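Local coordinates for glyoxalase 3 (Candida albicans, PDB 4LRU), which catalyses the glutathione-independent conversion of methylglyoxal to D-lactate in a single step, detoxifying methylglyoxal produced by the cell's own metabolism, at residues 155-160 with 214-219; 136-141 with 226-231; 107-112 with 178-183; 167-172 with 203-208; 45-50 with 93-98. One frame throughout, in Å; residues are numbered along the deposited sequence.

Interaction 1 (155-160 with 214-219); sequences EPLIKG and GRIVTG
Ile-158 and Ile-216 mark the nearest backbone approach, yet their CA atoms remain 8.3 Å apart, so the two segments meet through side chains and not through main-chain pairing. Segment 155-160 folds into a type I beta turn from Pro-156 to Lys-159, closed by Lys-159 N donating to Pro-156 O at 2.9 Å; this puts Leu-157 and Ile-158 at the two corner positions. Segment 214-219 runs from a loop into strand 216-219, where the side chain of Ile-216 is directed at the turn. The strand belongs to the central sheet of the DJ-1/PfpI alpha/beta fold. It pairs with strand 134-138 through Val-217, whose side chain packs on helix 225-236; Ile-216 packs on Tyr-129 of helix 119-130. With CG1 beside the backbone N (chi1 -57°) and chi2 extended at 173°, Ile-216 presents CD1 as its leading atom. Leu-157 CD2 lies 3.9 Å from Ile-216 CD1, the two side chains running antiparallel alongside each other. Ile-158 crosses at roughly a right angle instead, bringing its CG2 branch to 4.2 Å from Ile-216 CD1. Leu-157 also packs on Thr-126 and Tyr-129, and Ile-158 on Phe-145 and Ala-197.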
# COMPACT_ATOMS: atom_id res chain seq x y z
N GLU A 155 -5.86 16.96 -12.96
CA GLU A 155 -6.93 16.55 -12.05
C GLU A 155 -6.45 15.41 -11.18
O GLU A 155 -5.44 14.77 -11.47
CB GLU A 155 -8.19 16.15 -12.83
CG GLU A 155 -8.84 17.28 -13.60
CD GLU A 155 -9.86 18.08 -12.76
OE1 GLU A 155 -10.14 17.70 -11.61
OE2 GLU A 155 -10.36 19.12 -13.26
N PRO A 156 -7.15 15.15 -10.06
CA PRO A 156 -6.73 14.05 -9.22
C PRO A 156 -6.56 12.76 -10.02
O PRO A 156 -7.39 12.44 -10.89
CB PRO A 156 -7.88 13.93 -8.21
CG PRO A 156 -8.36 15.34 -8.08
CD PRO A 156 -8.24 15.94 -9.46
N LEU A 157 -5.47 12.06 -9.75
CA LEU A 157 -5.17 10.84 -10.48
C LEU A 157 -6.33 9.83 -10.48
O LEU A 157 -6.57 9.14 -11.47
CB LEU A 157 -3.91 10.21 -9.90
CG LEU A 157 -3.34 9.07 -10.76
CD1 LEU A 157 -1.82 9.07 -10.66
CD2 LEU A 157 -3.89 7.74 -10.32
N ILE A 158 -7.06 9.74 -9.37
CA ILE A 158 -8.20 8.84 -9.29
C ILE A 158 -9.55 9.48 -9.54
O ILE A 158 -10.58 8.84 -9.35
CB ILE A 158 -8.24 8.03 -7.98
CG1 ILE A 158 -8.43 8.95 -6.76
CG2 ILE A 158 -6.99 7.19 -7.87
CD1 ILE A 158 -8.74 8.20 -5.47
N LYS A 159 -9.58 10.71 -10.03
CA LYS A 159 -10.86 11.33 -10.39
C LYS A 159 -11.55 10.45 -11.42
O LYS A 159 -10.96 10.09 -12.43
CB LYS A 159 -10.68 12.74 -10.98
CG LYS A 159 -12.00 13.41 -11.31
CD LYS A 159 -11.84 14.89 -11.62
CE LYS A 159 -13.16 15.60 -11.91
NZ LYS A 159 -14.10 15.59 -10.75
N GLY A 160 -12.81 10.10 -11.17
CA GLY A 160 -13.59 9.34 -12.13
C GLY A 160 -13.23 7.85 -12.20
O GLY A 160 -13.75 7.14 -13.08
N GLY A 214 -8.58 -0.01 -15.13
CA GLY A 214 -7.46 0.16 -16.03
C GLY A 214 -6.17 -0.24 -15.35
O GLY A 214 -5.97 -1.41 -15.03
N ARG A 215 -5.31 0.74 -15.12
CA ARG A 215 -4.00 0.51 -14.50
C ARG A 215 -3.95 0.99 -13.05
O ARG A 215 -2.88 1.23 -12.48
CB ARG A 215 -2.90 1.16 -15.37
CG ARG A 215 -2.68 0.43 -16.70
CD ARG A 215 -1.81 1.21 -17.67
NE ARG A 215 -2.42 2.47 -18.05
CZ ARG A 215 -2.01 3.66 -17.61
NH1 ARG A 215 -0.96 3.76 -16.81
NH2 ARG A 215 -2.67 4.75 -17.98
N ILE A 216 -5.12 1.09 -12.44
CA ILE A 216 -5.22 1.33 -11.00
C ILE A 216 -5.84 0.10 -10.36
O ILE A 216 -6.92 -0.33 -10.74
CB ILE A 216 -6.10 2.54 -10.71
CG1 ILE A 216 -5.54 3.77 -11.42
CG2 ILE A 216 -6.20 2.77 -9.21
CD1 ILE A 216 -6.42 4.99 -11.35
N VAL A 217 -5.13 -0.47 -9.39
CA VAL A 217 -5.58 -1.69 -8.72
C VAL A 217 -5.53 -1.48 -7.22
O VAL A 217 -4.50 -1.11 -6.66
CB VAL A 217 -4.72 -2.90 -9.11
CG1 VAL A 217 -5.21 -4.16 -8.42
CG2 VAL A 217 -4.70 -3.08 -10.61
N THR A 218 -6.66 -1.70 -6.56
CA THR A 218 -6.69 -1.55 -5.11
C THR A 218 -7.33 -2.76 -4.44
O THR A 218 -8.13 -3.47 -5.06
CB THR A 218 -7.47 -0.28 -4.71
OG1 THR A 218 -8.72 -0.23 -5.41
CG2 THR A 218 -6.66 0.97 -5.06
N GLY A 219 -6.97 -2.98 -3.18
CA GLY A 219 -7.55 -4.05 -2.36
C GLY A 219 -7.91 -3.58 -0.97
O GLY A 219 -7.45 -2.53 -0.50

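Interaction 2 (136-141 with 226-231); sequences SAVCHG and VKTAED
Where Val-138 and Ala-137 meet Thr-228, helix 225-236 backs a turn with the geometry of the nucleophile elbow, which carries Cys-139 and His-140, both inferred active-site residues. Val-138 and Thr-228 have the closest CA atoms of the two segments, at 6.9 Å. Val-138 has CG1 between its backbone N and carbonyl carbon (chi1 66°); CB and CG2 together border the threonine hydroxyl, with CG2 4.0 Å from Thr-228 OG1. The other branch of the threonine, CG2, rests 3.9 Å from Ala-137 O, so the residue straddles two successive strand positions. Its hydroxyl is not spent on the strand: OG1 is hydrogen-bonded to Ser-224 O, one helical turn back, and meets the valine by van der Waals contact only. Phe-104 and Val-217, from the flanking strands, pack on Thr-228 as well. At the outer side of the helix, Lys-227 NZ forms a salt bridge of 2.9 Å to Asp-231 OD2 on the syn side of the carboxylate, and both groups also bond Thr-210 OG1. Beyond Val-138 the strand ends in a type II' turn, with Gly-141 N donating to Val-138 O at 2.8 Å. Cys-139 occupies its first corner with a positive phi of 71°, the conformation typical of the nucleophile elbow in the DJ-1 superfamily.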
# COMPACT_ATOMS: atom_id res chain seq x y z
N SER A 136 -0.98 0.98 -7.53
CA SER A 136 -1.77 0.07 -6.73
C SER A 136 -1.53 0.31 -5.26
O SER A 136 -0.51 0.86 -4.85
CB SER A 136 -1.45 -1.37 -7.10
OG SER A 136 -0.10 -1.67 -6.79
N ALA A 137 -2.49 -0.11 -4.44
CA ALA A 137 -2.35 -0.06 -3.00
C ALA A 137 -3.38 -0.97 -2.36
O ALA A 137 -4.43 -1.26 -2.92
CB ALA A 137 -2.53 1.37 -2.51
N VAL A 138 -3.06 -1.38 -1.14
CA VAL A 138 -3.98 -2.20 -0.35
C VAL A 138 -4.32 -1.52 0.97
O VAL A 138 -3.50 -0.80 1.54
CB VAL A 138 -3.42 -3.61 -0.14
CG1 VAL A 138 -2.16 -3.60 0.72
CG2 VAL A 138 -4.47 -4.53 0.48
N CYS A 139 -5.54 -1.75 1.45
CA CYS A 139 -5.94 -1.41 2.83
C CYS A 139 -6.05 0.11 3.01
O CYS A 139 -6.89 0.72 2.36
CB CYS A 139 -4.98 -2.05 3.82
SG CYS A 139 -5.57 -2.03 5.53
N HIS A 140 -5.20 0.74 3.82
CA HIS A 140 -5.17 2.22 3.83
C HIS A 140 -4.20 2.82 2.82
O HIS A 140 -4.08 4.04 2.71
CB HIS A 140 -4.86 2.76 5.23
CG HIS A 140 -5.91 2.43 6.24
ND1 HIS A 140 -5.86 1.29 7.01
CD2 HIS A 140 -7.09 3.02 6.52
CE1 HIS A 140 -6.94 1.22 7.75
NE2 HIS A 140 -7.71 2.25 7.47
N GLY A 141 -3.52 1.95 2.10
CA GLY A 141 -2.59 2.36 1.06
C GLY A 141 -3.11 3.40 0.09
O GLY A 141 -2.34 4.23 -0.40
N VAL A 226 -2.43 -10.53 -1.35
CA VAL A 226 -2.00 -11.42 -2.41
C VAL A 226 -2.77 -11.09 -3.69
O VAL A 226 -2.17 -10.90 -4.75
CB VAL A 226 -2.17 -12.91 -2.04
CG1 VAL A 226 -1.96 -13.77 -3.27
CG2 VAL A 226 -1.18 -13.32 -0.97
N LYS A 227 -4.09 -11.02 -3.60
CA LYS A 227 -4.91 -10.83 -4.79
C LYS A 227 -4.60 -9.48 -5.42
O LYS A 227 -4.62 -9.35 -6.63
CB LYS A 227 -6.40 -10.94 -4.44
CG LYS A 227 -7.30 -11.08 -5.66
CD LYS A 227 -8.77 -11.20 -5.26
CE LYS A 227 -9.65 -11.56 -6.46
NZ LYS A 227 -9.73 -10.45 -7.45
N THR A 228 -4.33 -8.46 -4.59
CA THR A 228 -4.02 -7.14 -5.13
C THR A 228 -2.76 -7.22 -6.00
O THR A 228 -2.75 -6.74 -7.13
CB THR A 228 -3.83 -6.07 -4.04
OG1 THR A 228 -4.96 -6.06 -3.15
CG2 THR A 228 -3.69 -4.70 -4.66
N ALA A 229 -1.73 -7.88 -5.49
CA ALA A 229 -0.50 -8.09 -6.26
C ALA A 229 -0.73 -8.91 -7.53
O ALA A 229 -0.22 -8.57 -8.59
CB ALA A 229 0.56 -8.74 -5.40
N GLU A 230 -1.51 -9.98 -7.42
CA GLU A 230 -1.80 -10.80 -8.58
C GLU A 230 -2.56 -9.98 -9.61
O GLU A 230 -2.32 -10.10 -10.81
CB GLU A 230 -2.62 -12.04 -8.19
CG GLU A 230 -1.87 -13.03 -7.31
CD GLU A 230 -2.74 -14.21 -6.91
OE1 GLU A 230 -3.98 -14.05 -6.89
OE2 GLU A 230 -2.19 -15.30 -6.61
N ASP A 231 -3.49 -9.14 -9.15
CA ASP A 231 -4.31 -8.35 -10.09
C ASP A 231 -3.51 -7.16 -10.67
O ASP A 231 -3.82 -6.67 -11.76
CB ASP A 231 -5.58 -7.89 -9.38
CG ASP A 231 -6.60 -9.02 -9.19
OD1 ASP A 231 -6.48 -10.07 -9.87
OD2 ASP A 231 -7.52 -8.85 -8.37

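Interaction 3 (107-112 with 178-183); sequences AGHGTL and DIMKKG
Met-180 reaches from helix 177-182 to His-109 and Leu-112, forming a Met-aromatic and apolar contact beside the inferred active site of this DJ-1/PfpI fold. The methionine leaves its helix with CG beside the backbone N, continues extended through chi2, and bends at chi3 (61°). That bend brings CE onto Leu-112 CD1, while SD borders both the leucine methyl and the imidazole edge. SD approaches the ring almost in its plane, 5.4 Å from the His-109 centroid and 87° off the ring normal. The nearest ring atom is His-109 CD2, 4.4 Å from Met-180 SD. The neighbouring ring atom, NE2, is hydrogen-bonded to Glu-171 OE1, and the ring also meets those of His-140 and Phe-18. His-109 is thus in touch with two inferred active-site residues, Glu-171 and His-140, and Met-180 itself packs directly on Glu-171. Leu-112, in helix 111-114, crosses the methionine at about a right angle. Its CG stands beside the backbone N (chi1 -66°) and chi2 is extended, which carries CD1 to the methionine, 3.7 Å from Met-180 CE and 4.0 Å from Met-180 SD. The turn leading into this helix is gripped at one carbonyl: Gly-108 O accepts from Thr-111 N at 3.1 Å and from Thr-111 OG1 at 3.0 Å, the hydroxyl lying nearly in line with the C=O bond.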
# COMPACT_ATOMS: atom_id res chain seq x y z
N ALA A 107 0.35 -0.99 3.48
CA ALA A 107 -0.22 -0.07 4.44
C ALA A 107 -0.10 -0.55 5.88
O ALA A 107 1.00 -0.86 6.34
CB ALA A 107 -1.65 0.29 4.05
N GLY A 108 -1.22 -0.56 6.60
CA GLY A 108 -1.20 -0.29 8.02
C GLY A 108 -1.68 1.13 8.23
O GLY A 108 -1.51 1.96 7.36
N HIS A 109 -2.28 1.39 9.39
CA HIS A 109 -2.89 2.70 9.64
C HIS A 109 -1.86 3.84 9.60
O HIS A 109 -2.22 4.99 9.42
CB HIS A 109 -3.61 2.70 10.99
CG HIS A 109 -4.96 2.05 10.95
ND1 HIS A 109 -5.14 0.68 11.07
CD2 HIS A 109 -6.20 2.58 10.83
CE1 HIS A 109 -6.43 0.40 11.02
NE2 HIS A 109 -7.10 1.53 10.88
N GLY A 110 -0.58 3.52 9.75
CA GLY A 110 0.45 4.56 9.67
C GLY A 110 0.33 5.37 8.38
O GLY A 110 0.60 6.58 8.36
N THR A 111 -0.07 4.73 7.29
CA THR A 111 -0.17 5.42 6.00
C THR A 111 -1.10 6.64 6.03
O THR A 111 -0.94 7.56 5.22
CB THR A 111 -0.70 4.50 4.87
OG1 THR A 111 -1.99 4.00 5.22
CG2 THR A 111 0.24 3.36 4.61
N LEU A 112 -2.09 6.64 6.92
CA LEU A 112 -3.01 7.75 7.06
C LEU A 112 -2.28 9.03 7.41
O LEU A 112 -2.75 10.12 7.10
CB LEU A 112 -4.06 7.46 8.14
CG LEU A 112 -5.00 6.30 7.80
CD1 LEU A 112 -5.77 5.86 9.03
CD2 LEU A 112 -5.96 6.67 6.67
N ASP A 178 -12.87 7.08 16.15
CA ASP A 178 -12.85 8.39 16.81
C ASP A 178 -11.46 9.02 16.71
O ASP A 178 -11.33 10.22 16.49
CB ASP A 178 -13.23 8.26 18.29
CG ASP A 178 -14.64 7.76 18.48
OD1 ASP A 178 -15.47 7.95 17.55
OD2 ASP A 178 -14.92 7.20 19.56
N ILE A 179 -10.44 8.18 16.88
CA ILE A 179 -9.06 8.60 16.68
C ILE A 179 -8.88 9.23 15.30
O ILE A 179 -8.30 10.31 15.17
CB ILE A 179 -8.09 7.41 16.85
CG1 ILE A 179 -8.00 7.02 18.33
CG2 ILE A 179 -6.71 7.75 16.30
CD1 ILE A 179 -7.48 5.62 18.57
N MET A 180 -9.42 8.58 14.28
CA MET A 180 -9.29 9.07 12.91
C MET A 180 -10.02 10.40 12.70
O MET A 180 -9.48 11.31 12.07
CB MET A 180 -9.80 8.01 11.92
CG MET A 180 -8.89 6.81 11.80
SD MET A 180 -9.43 5.54 10.63
CE MET A 180 -9.44 6.45 9.09
N LYS A 181 -11.22 10.52 13.25
CA LYS A 181 -12.03 11.72 13.04
C LYS A 181 -11.40 12.92 13.73
O LYS A 181 -11.50 14.05 13.25
CB LYS A 181 -13.44 11.48 13.56
CG LYS A 181 -14.12 10.26 12.96
CD LYS A 181 -14.91 10.61 11.71
CE LYS A 181 -15.29 9.36 10.93
NZ LYS A 181 -14.11 8.74 10.26
N LYS A 182 -10.75 12.68 14.86
CA LYS A 182 -10.12 13.74 15.63
C LYS A 182 -8.83 14.19 14.94
O LYS A 182 -8.45 15.35 15.04
CB LYS A 182 -9.79 13.22 17.03
CG LYS A 182 -9.51 14.31 18.05
CD LYS A 182 -9.03 13.70 19.35
CE LYS A 182 -7.98 14.57 20.03
NZ LYS A 182 -7.13 13.78 20.97
N GLY A 183 -8.17 13.27 14.25
CA GLY A 183 -6.91 13.58 13.57
C GLY A 183 -7.09 14.03 12.13
O GLY A 183 -6.10 14.22 11.41

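Interaction 4 (167-172 with 203-208); sequences TDIGED and EGPWDN
Pro-205 sets its ring against Thr-167 and Ile-169, and CB is the atom that meets both. Thr-167 OG1 approaches Pro-205 CB to 3.3 Å, while Ile-169 CG2 lies 3.8 Å from Pro-205 CB and 4.0 Å from Pro-205 CG. A water joins the backbones alongside this packing, accepting from Thr-167 N at 3.1 Å and donating to Pro-205 O at 2.7 Å. Thr-167 is the N-cap of helix 168-173. A chi1 of 67° swings its OG1 over the first turn, where it accepts from Gly-170 N at 3.0 Å with an N-H...O angle of 147°. The same oxygen thus caps the N-terminal end of the helix and borders the proline. The capped helix carries Glu-171, an inferred active-site residue that points away from the proline loop and is hydrogen-bonded to His-140. Farther out, Pro-205 CB also stands 4.1 Å above the ring plane of Trp-206, over its centre, while the far edge of the indole comes close to Gly-170. The loop contains a type I turn, closed by Asp-207 N donating to Gly-204 O and braced by Gly-204 N donating to Asp-207 OD2 from well above the carboxylate plane (64°). Asn-221 ND2 bonds the carbonyls of both Pro-205 and Asp-207.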
# COMPACT_ATOMS: atom_id res chain seq x y z
N THR A 167 -12.48 -0.65 4.99
CA THR A 167 -13.87 -0.22 5.14
C THR A 167 -14.08 0.66 6.37
O THR A 167 -13.38 0.53 7.38
CB THR A 167 -14.85 -1.42 5.25
OG1 THR A 167 -14.63 -2.14 6.47
CG2 THR A 167 -14.72 -2.35 4.04
N ASP A 168 -15.06 1.54 6.31
CA ASP A 168 -15.47 2.31 7.48
C ASP A 168 -15.82 1.41 8.66
O ASP A 168 -15.45 1.70 9.80
CB ASP A 168 -16.66 3.20 7.15
CG ASP A 168 -16.31 4.34 6.19
OD1 ASP A 168 -15.13 4.53 5.85
OD2 ASP A 168 -17.26 5.05 5.79
N ILE A 169 -16.58 0.34 8.43
CA ILE A 169 -16.98 -0.49 9.55
C ILE A 169 -15.75 -1.14 10.19
O ILE A 169 -15.70 -1.33 11.41
CB ILE A 169 -18.07 -1.52 9.17
CG1 ILE A 169 -18.78 -2.04 10.42
CG2 ILE A 169 -17.50 -2.63 8.30
CD1 ILE A 169 -19.91 -3.03 10.17
N GLY A 170 -14.77 -1.49 9.37
CA GLY A 170 -13.51 -2.05 9.86
C GLY A 170 -12.86 -1.13 10.88
O GLY A 170 -12.29 -1.59 11.88
N GLU A 171 -12.97 0.18 10.66
CA GLU A 171 -12.39 1.13 11.62
C GLU A 171 -13.09 1.07 12.97
O GLU A 171 -12.44 1.22 14.02
CB GLU A 171 -12.43 2.58 11.08
CG GLU A 171 -11.96 2.78 9.65
CD GLU A 171 -10.47 2.51 9.43
OE1 GLU A 171 -9.82 1.88 10.30
OE2 GLU A 171 -9.98 2.89 8.34
N ASP A 172 -14.40 0.83 12.97
CA ASP A 172 -15.16 0.67 14.20
C ASP A 172 -14.66 -0.58 14.91
O ASP A 172 -14.43 -0.58 16.12
CB ASP A 172 -16.66 0.48 13.92
CG ASP A 172 -17.38 1.78 13.55
OD1 ASP A 172 -16.78 2.87 13.57
OD2 ASP A 172 -18.59 1.69 13.24
N GLU A 203 -18.50 -6.69 0.25
CA GLU A 203 -19.69 -7.12 0.97
C GLU A 203 -19.43 -7.10 2.48
O GLU A 203 -20.28 -6.67 3.26
CB GLU A 203 -20.08 -8.52 0.54
CG GLU A 203 -20.47 -8.58 -0.91
CD GLU A 203 -21.52 -9.64 -1.15
OE1 GLU A 203 -22.62 -9.28 -1.62
OE2 GLU A 203 -21.24 -10.81 -0.83
N GLY A 204 -18.23 -7.55 2.86
CA GLY A 204 -17.83 -7.56 4.26
C GLY A 204 -16.42 -7.05 4.43
O GLY A 204 -15.62 -7.07 3.49
N PRO A 205 -16.09 -6.59 5.65
CA PRO A 205 -14.84 -5.86 5.85
C PRO A 205 -13.58 -6.70 5.71
O PRO A 205 -12.50 -6.14 5.54
CB PRO A 205 -14.97 -5.35 7.30
CG PRO A 205 -15.95 -6.28 7.93
CD PRO A 205 -16.94 -6.56 6.84
N TRP A 206 -13.72 -8.03 5.81
CA TRP A 206 -12.58 -8.94 5.81
C TRP A 206 -12.49 -9.76 4.52
O TRP A 206 -11.71 -10.72 4.44
CB TRP A 206 -12.62 -9.85 7.03
CG TRP A 206 -12.90 -9.10 8.29
CD1 TRP A 206 -13.94 -9.30 9.13
CD2 TRP A 206 -12.15 -8.00 8.84
NE1 TRP A 206 -13.90 -8.40 10.16
CE2 TRP A 206 -12.80 -7.61 10.02
CE3 TRP A 206 -10.99 -7.32 8.45
CZ2 TRP A 206 -12.35 -6.55 10.82
CZ3 TRP A 206 -10.53 -6.27 9.25
CH2 TRP A 206 -11.22 -5.90 10.41
N ASP A 207 -13.30 -9.39 3.54
CA ASP A 207 -13.36 -10.11 2.26
C ASP A 207 -12.03 -9.95 1.52
O ASP A 207 -11.39 -8.90 1.59
CB ASP A 207 -14.48 -9.56 1.38
CG ASP A 207 -15.88 -9.97 1.85
OD1 ASP A 207 -16.01 -10.68 2.87
OD2 ASP A 207 -16.85 -9.56 1.18
N ASN A 208 -11.67 -10.99 0.78
CA ASN A 208 -10.59 -10.93 -0.21
C ASN A 208 -11.14 -10.28 -1.48
O ASN A 208 -11.88 -10.90 -2.24
CB ASN A 208 -10.13 -12.35 -0.49
CG ASN A 208 -8.99 -12.41 -1.48
OD1 ASN A 208 -8.31 -11.42 -1.76
ND2 ASN A 208 -8.80 -13.60 -2.04
O HOH W 1 -12.12 -3.56 6.07

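Interaction 5 (45-50 with 93-98); sequences EIQLAS and SDLDPN
Leu-95 reaches from the loop 93-98 to Gln-47 and Ala-49 of strand 45-50, whose side chains share one face of the strand. Leu-95 sets out from the backbone toward the strand, but its CB is still 5.9 Å from Gln-47 CG and acts as a stem. CG, placed beside the backbone N by a chi1 of -59°, comes within 4.9 Å of Gln-47 CG. The branches then divide the work. With chi2 extended at 176°, CD1 advances farthest and settles between two neighbours, 3.9 Å from Ala-49 CB and 4.0 Å from Gln-47 CG. CD2 lies over the end of the glutamine, 4.4 Å from Gln-47 CG and as near its CD and OE1.

The Gln-47 chain bends at chi2, which brings NE2 back to Leu-48 O. NE2 donates to that oxygen at 2.9 Å, almost straight (171°) and within the amide plane, and also bonds Asn-88 O; two acceptors therefore fix the rotation of the amide. Just beyond Leu-95 the loop is shaped by an Asx turn, Asn-98 N donating to Asp-96 OD1 at 2.9 Å from above the carboxylate plane.

Strand 45-50 lies between strands 90-91 and 6-10 in the central sheet. Leu-95 and Ala-49 both touch Leu-8 of strand 6-10, and Pro-97 packs on helix 119-130, whereas Ile-46 and Leu-48, on the other face of strand 45-50, pack on helix 29-42.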
# COMPACT_ATOMS: atom_id res chain seq x y z
N GLU A 45 12.07 -7.22 -9.97
CA GLU A 45 12.86 -6.64 -8.91
C GLU A 45 11.96 -5.80 -8.03
O GLU A 45 11.04 -5.16 -8.51
CB GLU A 45 13.96 -5.76 -9.49
CG GLU A 45 15.00 -5.31 -8.48
CD GLU A 45 16.22 -4.72 -9.17
OE1 GLU A 45 17.06 -5.50 -9.66
OE2 GLU A 45 16.32 -3.48 -9.23
N ILE A 46 12.19 -5.84 -6.72
CA ILE A 46 11.38 -5.06 -5.81
C ILE A 46 12.27 -4.16 -4.94
O ILE A 46 13.18 -4.64 -4.26
CB ILE A 46 10.52 -5.93 -4.87
CG1 ILE A 46 9.63 -6.90 -5.67
CG2 ILE A 46 9.63 -5.05 -4.02
CD1 ILE A 46 10.17 -8.31 -5.74
N GLN A 47 11.98 -2.86 -4.99
CA GLN A 47 12.63 -1.87 -4.14
C GLN A 47 11.64 -1.39 -3.08
O GLN A 47 10.61 -0.78 -3.39
CB GLN A 47 13.10 -0.67 -4.97
CG GLN A 47 13.69 0.47 -4.14
CD GLN A 47 15.02 0.09 -3.50
OE1 GLN A 47 16.02 -0.11 -4.19
NE2 GLN A 47 15.03 -0.02 -2.18
N LEU A 48 11.95 -1.66 -1.82
CA LEU A 48 11.16 -1.11 -0.73
C LEU A 48 11.58 0.35 -0.49
O LEU A 48 12.78 0.68 -0.56
CB LEU A 48 11.35 -1.93 0.55
CG LEU A 48 10.56 -3.24 0.64
CD1 LEU A 48 10.93 -4.16 -0.51
CD2 LEU A 48 10.77 -3.93 1.98
N ALA A 49 10.62 1.20 -0.18
CA ALA A 49 10.90 2.60 0.13
C ALA A 49 9.87 3.13 1.12
O ALA A 49 8.70 2.73 1.08
CB ALA A 49 10.87 3.45 -1.12
N SER A 50 10.31 4.06 1.97
CA SER A 50 9.37 4.92 2.68
C SER A 50 9.78 6.37 2.48
O SER A 50 10.85 6.67 1.94
CB SER A 50 9.35 4.59 4.17
OG SER A 50 10.52 5.04 4.82
N SER A 93 13.24 9.92 -1.76
CA SER A 93 13.94 11.00 -2.45
C SER A 93 15.32 10.59 -2.98
O SER A 93 15.87 11.26 -3.85
CB SER A 93 14.09 12.21 -1.53
OG SER A 93 14.94 11.88 -0.46
N ASP A 94 15.88 9.51 -2.43
CA ASP A 94 17.17 9.00 -2.90
C ASP A 94 17.04 8.11 -4.15
O ASP A 94 18.04 7.63 -4.67
CB ASP A 94 17.90 8.23 -1.81
CG ASP A 94 18.37 9.12 -0.68
OD1 ASP A 94 18.76 10.28 -0.97
OD2 ASP A 94 18.35 8.65 0.48
N LEU A 95 15.82 7.93 -4.64
CA LEU A 95 15.57 7.07 -5.80
C LEU A 95 15.25 7.90 -7.03
O LEU A 95 14.80 9.03 -6.92
CB LEU A 95 14.39 6.15 -5.49
CG LEU A 95 14.58 5.25 -4.27
CD1 LEU A 95 13.31 4.45 -4.02
CD2 LEU A 95 15.78 4.32 -4.41
N ASP A 96 15.47 7.32 -8.21
CA ASP A 96 15.04 7.93 -9.47
C ASP A 96 13.65 7.43 -9.83
O ASP A 96 13.48 6.25 -10.14
CB ASP A 96 16.02 7.58 -10.60
CG ASP A 96 15.67 8.25 -11.92
OD1 ASP A 96 14.51 8.70 -12.08
OD2 ASP A 96 16.55 8.35 -12.81
N PRO A 97 12.65 8.33 -9.80
CA PRO A 97 11.28 7.86 -10.03
C PRO A 97 11.09 7.16 -11.37
O PRO A 97 10.19 6.32 -11.49
CB PRO A 97 10.44 9.14 -9.96
CG PRO A 97 11.34 10.21 -9.45
CD PRO A 97 12.75 9.79 -9.76
N ASN A 98 11.92 7.48 -12.37
CA ASN A 98 11.79 6.88 -13.71
C ASN A 98 12.24 5.41 -13.74
O ASN A 98 12.07 4.73 -14.76
CB ASN A 98 12.62 7.65 -14.74
CG ASN A 98 12.25 9.11 -14.85
OD1 ASN A 98 13.10 10.00 -14.67
ND2 ASN A 98 10.99 9.38 -15.17

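In the fold
Interactions 1, 2 and 5 all reach the central sheet; 1 and 2 use its adjacent strands 216-219 and 134-138, which bond through Gly-219 to Ala-137 and Cys-139. The three touching residues are buried in each of interactions 1, 2 and 3, whereas 4 and 5 are partly exposed. Interactions 1 and 5 are apolar and distant from the inferred active site. Interactions 2, 3 and 4 converge there, joined by Glu-171. Interaction 2 is van der Waals packing of a threonine on a strand; sulfur packing distinguishes interaction 3, and a bridging water interaction 4, whose centre lies about 31 Å from that of interaction 5, across the chain's centre.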